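Side-chain contacts in O-methyltransferase (Saccharopolyspora spinosa, PDB 4CE0), which probably transfers a methyl group from S-adenosyl-L-methionine to the rhamnose 4'-hydroxyl of spinosyn in antibiotic biosynthesis, with a magnesium ion bound beside the cofactor: residues G165-R168 with D169-T173; S191-D194 with S195-L199. All blocks are in the same frame, centred on the assembly; numbering follows the deposited sequence.

Interaction 1. Residues G165-R168 with D169-T173; sequences GWFR and DTLPT. With SAH (S-adenosyl-L-homocysteine), chain B.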
loop_
_atom_site.group_PDB
_atom_site.type_symbol
_atom_site.label_atom_id
_atom_site.label_comp_id
_atom_site.label_asym_id
_atom_site.label_seq_id
_atom_site.Cartn_x
_atom_site.Cartn_y
_atom_site.Cartn_z
ATOM N N GLY A 165 -18.165 -19.800 -11.442
ATOM C CA GLY A 165 -19.041 -20.364 -12.450
ATOM C C GLY A 165 -19.550 -19.258 -13.331
ATOM O O GLY A 165 -19.296 -18.081 -13.062
ATOM N N TRP A 166 -20.231 -19.627 -14.408
ATOM C CA TRP A 166 -20.944 -18.651 -15.213
ATOM C C TRP A 166 -22.140 -18.188 -14.407
ATOM O O TRP A 166 -22.802 -18.993 -13.770
ATOM C CB TRP A 166 -21.352 -19.277 -16.557
ATOM C CG TRP A 166 -20.156 -19.841 -17.246
ATOM C CD1 TRP A 166 -19.803 -21.159 -17.356
ATOM C CD2 TRP A 166 -19.114 -19.093 -17.872
ATOM N NE1 TRP A 166 -18.610 -21.272 -18.026
ATOM C CE2 TRP A 166 -18.171 -20.016 -18.365
ATOM C CE3 TRP A 166 -18.888 -17.726 -18.074
ATOM C CZ2 TRP A 166 -17.024 -19.615 -19.051
ATOM C CZ3 TRP A 166 -17.753 -17.335 -18.759
ATOM C CH2 TRP A 166 -16.832 -18.272 -19.230
ATOM N N PHE A 167 -22.398 -16.883 -14.411
ATOM C CA PHE A 167 -23.528 -16.320 -13.655
ATOM C C PHE A 167 -24.866 -17.061 -13.891
ATOM O O PHE A 167 -25.654 -17.304 -12.963
ATOM C CB PHE A 167 -23.710 -14.850 -14.025
ATOM C CG PHE A 167 -22.531 -13.985 -13.682
ATOM C CD1 PHE A 167 -21.599 -14.381 -12.726
ATOM C CD2 PHE A 167 -22.343 -12.778 -14.339
ATOM C CE1 PHE A 167 -20.505 -13.563 -12.412
ATOM C CE2 PHE A 167 -21.255 -11.960 -14.048
ATOM C CZ PHE A 167 -20.330 -12.347 -13.075
ATOM N N ARG A 168 -25.118 -17.424 -15.131
ATOM C CA ARG A 168 -26.374 -18.118 -15.450
ATOM C C ARG A 168 -26.502 -19.474 -14.722
ATOM O O ARG A 168 -27.605 -19.930 -14.417
ATOM C CB ARG A 168 -26.551 -18.268 -16.961
ATOM C CG ARG A 168 -25.527 -19.125 -17.697
ATOM C CD ARG A 168 -25.932 -19.255 -19.177
ATOM N NE ARG A 168 -25.738 -20.595 -19.732
ATOM C CZ ARG A 168 -26.029 -20.929 -20.992
ATOM N NH1 ARG A 168 -26.513 -20.014 -21.830
ATOM N NH2 ARG A 168 -25.836 -22.180 -21.419
ATOM N N ASP A 169 -25.369 -20.087 -14.412
ATOM C CA ASP A 169 -25.359 -21.328 -13.650
ATOM C C ASP A 169 -25.417 -21.040 -12.151
ATOM O O ASP A 169 -26.182 -21.685 -11.424
ATOM C CB ASP A 169 -24.102 -22.143 -13.972
ATOM C CG ASP A 169 -24.065 -22.627 -15.415
ATOM O OD1 ASP A 169 -25.151 -22.857 -15.968
ATOM O OD2 ASP A 169 -22.959 -22.786 -15.990
ATOM N N THR A 170 -24.617 -20.061 -11.700
ATOM C CA THR A 170 -24.347 -19.893 -10.273
ATOM C C THR A 170 -25.311 -19.010 -9.487
ATOM O O THR A 170 -25.496 -19.232 -8.290
ATOM C CB THR A 170 -22.915 -19.338 -10.017
ATOM O OG1 THR A 170 -22.740 -18.090 -10.720
ATOM C CG2 THR A 170 -21.889 -20.330 -10.474
ATOM N N LEU A 171 -25.889 -17.994 -10.119
ATOM C CA LEU A 171 -26.663 -16.992 -9.376
ATOM C C LEU A 171 -28.101 -17.401 -9.048
ATOM O O LEU A 171 -28.639 -16.993 -8.015
ATOM C CB LEU A 171 -26.667 -15.648 -10.129
ATOM C CG LEU A 171 -25.306 -14.995 -10.413
ATOM C CD1 LEU A 171 -25.499 -13.619 -10.972
ATOM C CD2 LEU A 171 -24.495 -14.920 -9.137
ATOM N N PRO A 172 -28.735 -18.223 -9.906
ATOM C CA PRO A 172 -30.114 -18.577 -9.530
ATOM C C PRO A 172 -30.221 -19.273 -8.177
ATOM O O PRO A 172 -31.213 -19.088 -7.461
ATOM C CB PRO A 172 -30.560 -19.503 -10.661
ATOM C CG PRO A 172 -29.776 -19.041 -11.862
ATOM C CD PRO A 172 -28.407 -18.657 -11.278
ATOM N N THR A 173 -29.189 -20.023 -7.810
ATOM C CA THR A 173 -29.169 -20.736 -6.544
ATOM C C THR A 173 -28.058 -20.228 -5.623
ATOM O O THR A 173 -27.582 -20.962 -4.763
ATOM C CB THR A 173 -28.950 -22.222 -6.808
ATOM O OG1 THR A 173 -27.908 -22.360 -7.791
ATOM C CG2 THR A 173 -30.240 -22.843 -7.331
HETATM N N SAH B . -10.943 -4.895 -12.331
HETATM C CA SAH B . -12.358 -5.125 -12.665
HETATM C CB SAH B . -12.689 -6.447 -13.313
HETATM C CG SAH B . -14.009 -6.840 -13.974
HETATM S SD SAH B . -13.508 -7.496 -15.594
HETATM C C SAH B . -12.893 -5.102 -11.290
HETATM O O SAH B . -14.014 -5.565 -11.160
HETATM O OXT SAH B . -11.949 -4.530 -10.462
HETATM C "C5'" SAH B . -14.943 -8.537 -16.040
HETATM C "C4'" SAH B . -15.048 -9.847 -15.245
HETATM O "O4'" SAH B . -16.342 -10.399 -15.364
HETATM C "C3'" SAH B . -14.097 -10.953 -15.711
HETATM O "O3'" SAH B . -13.314 -11.334 -14.599
HETATM C "C2'" SAH B . -14.965 -12.102 -16.240
HETATM O "O2'" SAH B . -14.497 -13.454 -16.049
HETATM C "C1'" SAH B . -16.288 -11.815 -15.525
HETATM N N9 SAH B . -17.530 -12.243 -16.213
HETATM C C8 SAH B . -18.169 -11.546 -17.217
HETATM N N7 SAH B . -19.285 -12.216 -17.534
HETATM C C5 SAH B . -19.398 -13.298 -16.734
HETATM C C6 SAH B . -20.338 -14.326 -16.630
HETATM N N6 SAH B . -21.411 -14.362 -17.417
HETATM N N1 SAH B . -20.157 -15.327 -15.706
HETATM C C2 SAH B . -19.073 -15.328 -14.852
HETATM N N3 SAH B . -18.140 -14.326 -14.989
HETATM C C4 SAH B . -18.308 -13.309 -15.879
HETATM O O HOH W 1 -20.191 -17.181 -10.643
HETATM O O HOH W 2 -20.530 -22.634 -14.341
#

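Interaction 2. Residues S191-D194 with S195-L199; sequences STMD and SLRNL. With SAH (S-adenosyl-L-homocysteine), chain B.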
loop_
_atom_site.group_PDB
_atom_site.type_symbol
_atom_site.label_atom_id
_atom_site.label_comp_id
_atom_site.label_asym_id
_atom_site.label_seq_id
_atom_site.Cartn_x
_atom_site.Cartn_y
_atom_site.Cartn_z
ATOM N N SER A 191 -24.545 -10.823 -18.717
ATOM C CA SER A 191 -23.884 -10.830 -17.418
ATOM C C SER A 191 -24.586 -9.860 -16.474
ATOM O O SER A 191 -24.913 -10.198 -15.330
ATOM C CB SER A 191 -22.422 -10.411 -17.573
ATOM O OG SER A 191 -21.731 -11.285 -18.449
ATOM N N THR A 192 -24.839 -8.655 -16.985
ATOM C CA THR A 192 -25.508 -7.605 -16.228
ATOM C C THR A 192 -26.928 -8.031 -15.877
ATOM O O THR A 192 -27.346 -7.936 -14.715
ATOM C CB THR A 192 -25.539 -6.273 -17.031
ATOM O OG1 THR A 192 -24.210 -5.933 -17.430
ATOM C CG2 THR A 192 -26.122 -5.158 -16.211
ATOM N N MET A 193 -27.673 -8.519 -16.859
ATOM C CA MET A 193 -29.046 -8.983 -16.588
ATOM C C MET A 193 -29.115 -10.142 -15.567
ATOM O O MET A 193 -29.909 -10.109 -14.604
ATOM C CB MET A 193 -29.746 -9.377 -17.889
ATOM C CG MET A 193 -31.242 -9.592 -17.728
ATOM S SD MET A 193 -32.132 -8.113 -17.172
ATOM C CE MET A 193 -32.118 -7.068 -18.631
ATOM N N ASP A 194 -28.286 -11.161 -15.771
ATOM C CA ASP A 194 -28.275 -12.329 -14.873
ATOM C C ASP A 194 -27.945 -11.942 -13.438
ATOM O O ASP A 194 -28.490 -12.517 -12.491
ATOM C CB ASP A 194 -27.274 -13.381 -15.362
ATOM C CG ASP A 194 -27.761 -14.118 -16.597
ATOM O OD1 ASP A 194 -29.002 -14.239 -16.764
ATOM O OD2 ASP A 194 -26.906 -14.565 -17.397
ATOM N N SER A 195 -27.044 -10.975 -13.282
ATOM C CA SER A 195 -26.696 -10.489 -11.977
ATOM C C SER A 195 -27.859 -9.716 -11.352
ATOM O O SER A 195 -28.201 -9.919 -10.195
ATOM C CB SER A 195 -25.405 -9.628 -12.060
ATOM O OG SER A 195 -25.077 -9.126 -10.775
ATOM N N LEU A 196 -28.464 -8.814 -12.112
ATOM C CA LEU A 196 -29.572 -8.019 -11.583
ATOM C C LEU A 196 -30.753 -8.902 -11.259
ATOM O O LEU A 196 -31.288 -8.825 -10.156
ATOM C CB LEU A 196 -30.014 -6.908 -12.566
ATOM C CG LEU A 196 -29.057 -5.723 -12.672
ATOM C CD1 LEU A 196 -29.493 -4.826 -13.811
ATOM C CD2 LEU A 196 -29.014 -4.951 -11.368
ATOM N N ARG A 197 -31.168 -9.727 -12.212
ATOM C CA ARG A 197 -32.340 -10.605 -11.992
ATOM C C ARG A 197 -32.209 -11.457 -10.725
ATOM O O ARG A 197 -33.159 -11.613 -9.967
ATOM C CB ARG A 197 -32.552 -11.553 -13.162
ATOM C CG ARG A 197 -33.103 -10.884 -14.397
ATOM C CD ARG A 197 -33.658 -11.880 -15.439
ATOM N NE ARG A 197 -33.958 -11.158 -16.671
ATOM C CZ ARG A 197 -34.969 -10.301 -16.802
ATOM N NH1 ARG A 197 -35.814 -10.092 -15.790
ATOM N NH2 ARG A 197 -35.143 -9.657 -17.945
ATOM N N ASN A 198 -31.026 -12.010 -10.493
ATOM C CA ASN A 198 -30.832 -12.908 -9.374
ATOM C C ASN A 198 -30.438 -12.246 -8.053
ATOM O O ASN A 198 -30.765 -12.785 -6.991
ATOM C CB ASN A 198 -29.826 -14.006 -9.756
ATOM C CG ASN A 198 -30.331 -14.876 -10.936
ATOM O OD1 ASN A 198 -31.263 -15.633 -10.771
ATOM N ND2 ASN A 198 -29.704 -14.762 -12.102
ATOM N N LEU A 199 -29.739 -11.104 -8.088
ATOM C CA LEU A 199 -29.201 -10.545 -6.842
ATOM C C LEU A 199 -29.879 -9.266 -6.380
ATOM O O LEU A 199 -29.911 -8.980 -5.185
ATOM C CB LEU A 199 -27.682 -10.341 -6.946
ATOM C CG LEU A 199 -26.852 -11.589 -7.250
ATOM C CD1 LEU A 199 -25.357 -11.206 -7.337
ATOM C CD2 LEU A 199 -27.072 -12.690 -6.201
HETATM N N SAH B . -10.943 -4.895 -12.331
HETATM C CA SAH B . -12.358 -5.125 -12.665
HETATM C CB SAH B . -12.689 -6.447 -13.313
HETATM C CG SAH B . -14.009 -6.840 -13.974
HETATM S SD SAH B . -13.508 -7.496 -15.594
HETATM C C SAH B . -12.893 -5.102 -11.290
HETATM O O SAH B . -14.014 -5.565 -11.160
HETATM O OXT SAH B . -11.949 -4.530 -10.462
HETATM C "C5'" SAH B . -14.943 -8.537 -16.040
HETATM C "C4'" SAH B . -15.048 -9.847 -15.245
HETATM O "O4'" SAH B . -16.342 -10.399 -15.364
HETATM C "C3'" SAH B . -14.097 -10.953 -15.711
HETATM O "O3'" SAH B . -13.314 -11.334 -14.599
HETATM C "C2'" SAH B . -14.965 -12.102 -16.240
HETATM O "O2'" SAH B . -14.497 -13.454 -16.049
HETATM C "C1'" SAH B . -16.288 -11.815 -15.525
HETATM N N9 SAH B . -17.530 -12.243 -16.213
HETATM C C8 SAH B . -18.169 -11.546 -17.217
HETATM N N7 SAH B . -19.285 -12.216 -17.534
HETATM C C5 SAH B . -19.398 -13.298 -16.734
HETATM C C6 SAH B . -20.338 -14.326 -16.630
HETATM N N6 SAH B . -21.411 -14.362 -17.417
HETATM N N1 SAH B . -20.157 -15.327 -15.706
HETATM C C2 SAH B . -19.073 -15.328 -14.852
HETATM N N3 SAH B . -18.140 -14.326 -14.989
HETATM C C4 SAH B . -18.308 -13.309 -15.879
#

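Interaction 1. Residues G165-R168 with D169-T173
W166 and D169 meet at the start of the short helix 167-170, which follows strand 160-164 of the Rossmann-like methyltransferase fold. W166 is the N-cap, and its carbonyl O takes the amide hydrogens of both D169 (2.9 Å to D169 N) and T170, the latter lying in the carbonyl plane and the former above it. The D169 side chain turns back over this first turn. Its CG is anti to its own carbonyl carbon (chi1 -65°), which brings OD2 to the edge of the indole, 3.8 Å from W166 CD1. A water then links D169 OD2 to W166 N, in place of the direct bond that a capping box would make there. R168 lies alongside D169, but the charges stay apart, with R168 NE 4.4 Å from D169 OD1, beyond a salt bridge.

F167 faces two ways. Its CB packs on L171 CD1 at 3.7 Å, and its O accepts the L171 amide in the helical manner. Its ring lies flat over the adenine of S-adenosyl-L-homocysteine with the adenine N1 above the ring centre, while F167 N gives that same N1 a nearly straight bond of 3.0 Å. T170 CG2 rests 3.5 Å from G165 CA, and a second water joins T170 OG1 to G165 O, 2.7 Å from each oxygen.

Interaction 2. Residues S191-D194 with S195-L199
M193 and R197 pair across one turn of helix 189-199, an alpha helix packed against the central sheet of the Rossmann-like fold. Each backbone amide donates to the carbonyl four residues earlier: S195 to S191, L196 to T192, R197 to M193 and N198 to D194. The shortest of these bonds joins R197 N to M193 O at 2.7 Å.

Among polar side chains, N198 bends back along the helix, and its ND2 gives D194 O a bond of 2.6 Å in the carbonyl plane, on a lone pair. The longer bond from N198 N, 3.3 Å, comes to D194 O from above that plane, so one oxygen is gripped by two donors of one residue. Other hydroxyls are satisfied within the protein: S195 OG is hydrogen-bonded to T82 OG1, and T192 OG1 to L188 O. S191 OG serves the ligand, donating to the adenine N7 of S-adenosyl-L-homocysteine at 2.8 Å.

Apolar packing is lighter. T192 CG2 and L196 CD1 lie side by side, 4.2 Å apart; both side chains touch L184 of strand 179-184 and helix 219-230.

One contact involves sulfur. R197 stays extended from CG to NE, and its NH1 forms a salt bridge with E229. With M193 CG anti to its backbone N (chi1 -168°), that carbon sits 3.3 Å from R197 NE; the bend at chi2 then swings SD over one face of the guanidinium, 3.2 Å above its plane and offset toward the rim.

How the interactions relate
Interactions 1 and 2 come from successive helices of the methyltransferase fold, separated along the chain by strand 179-184, and their centres are 9 Å apart. Both hold the adenine of S-adenosyl-L-homocysteine, at different nitrogens. The F167 and S191 side chains approach to about 4 Å beside the ligand. Farther from it, L171 and P172 pack on helix 189-199, with L171 CD1 3.5 Å from both S195 CA and D194 O, and P172 CA 3.4 Å from N198 OD1. Neither contact supplies a magnesium ligand; the metal is held by D185, D212 and D213. The T192 side chain is about 9 Å from the magnesium ion. The F167 side chain is about 11 Å from the magnesium ion.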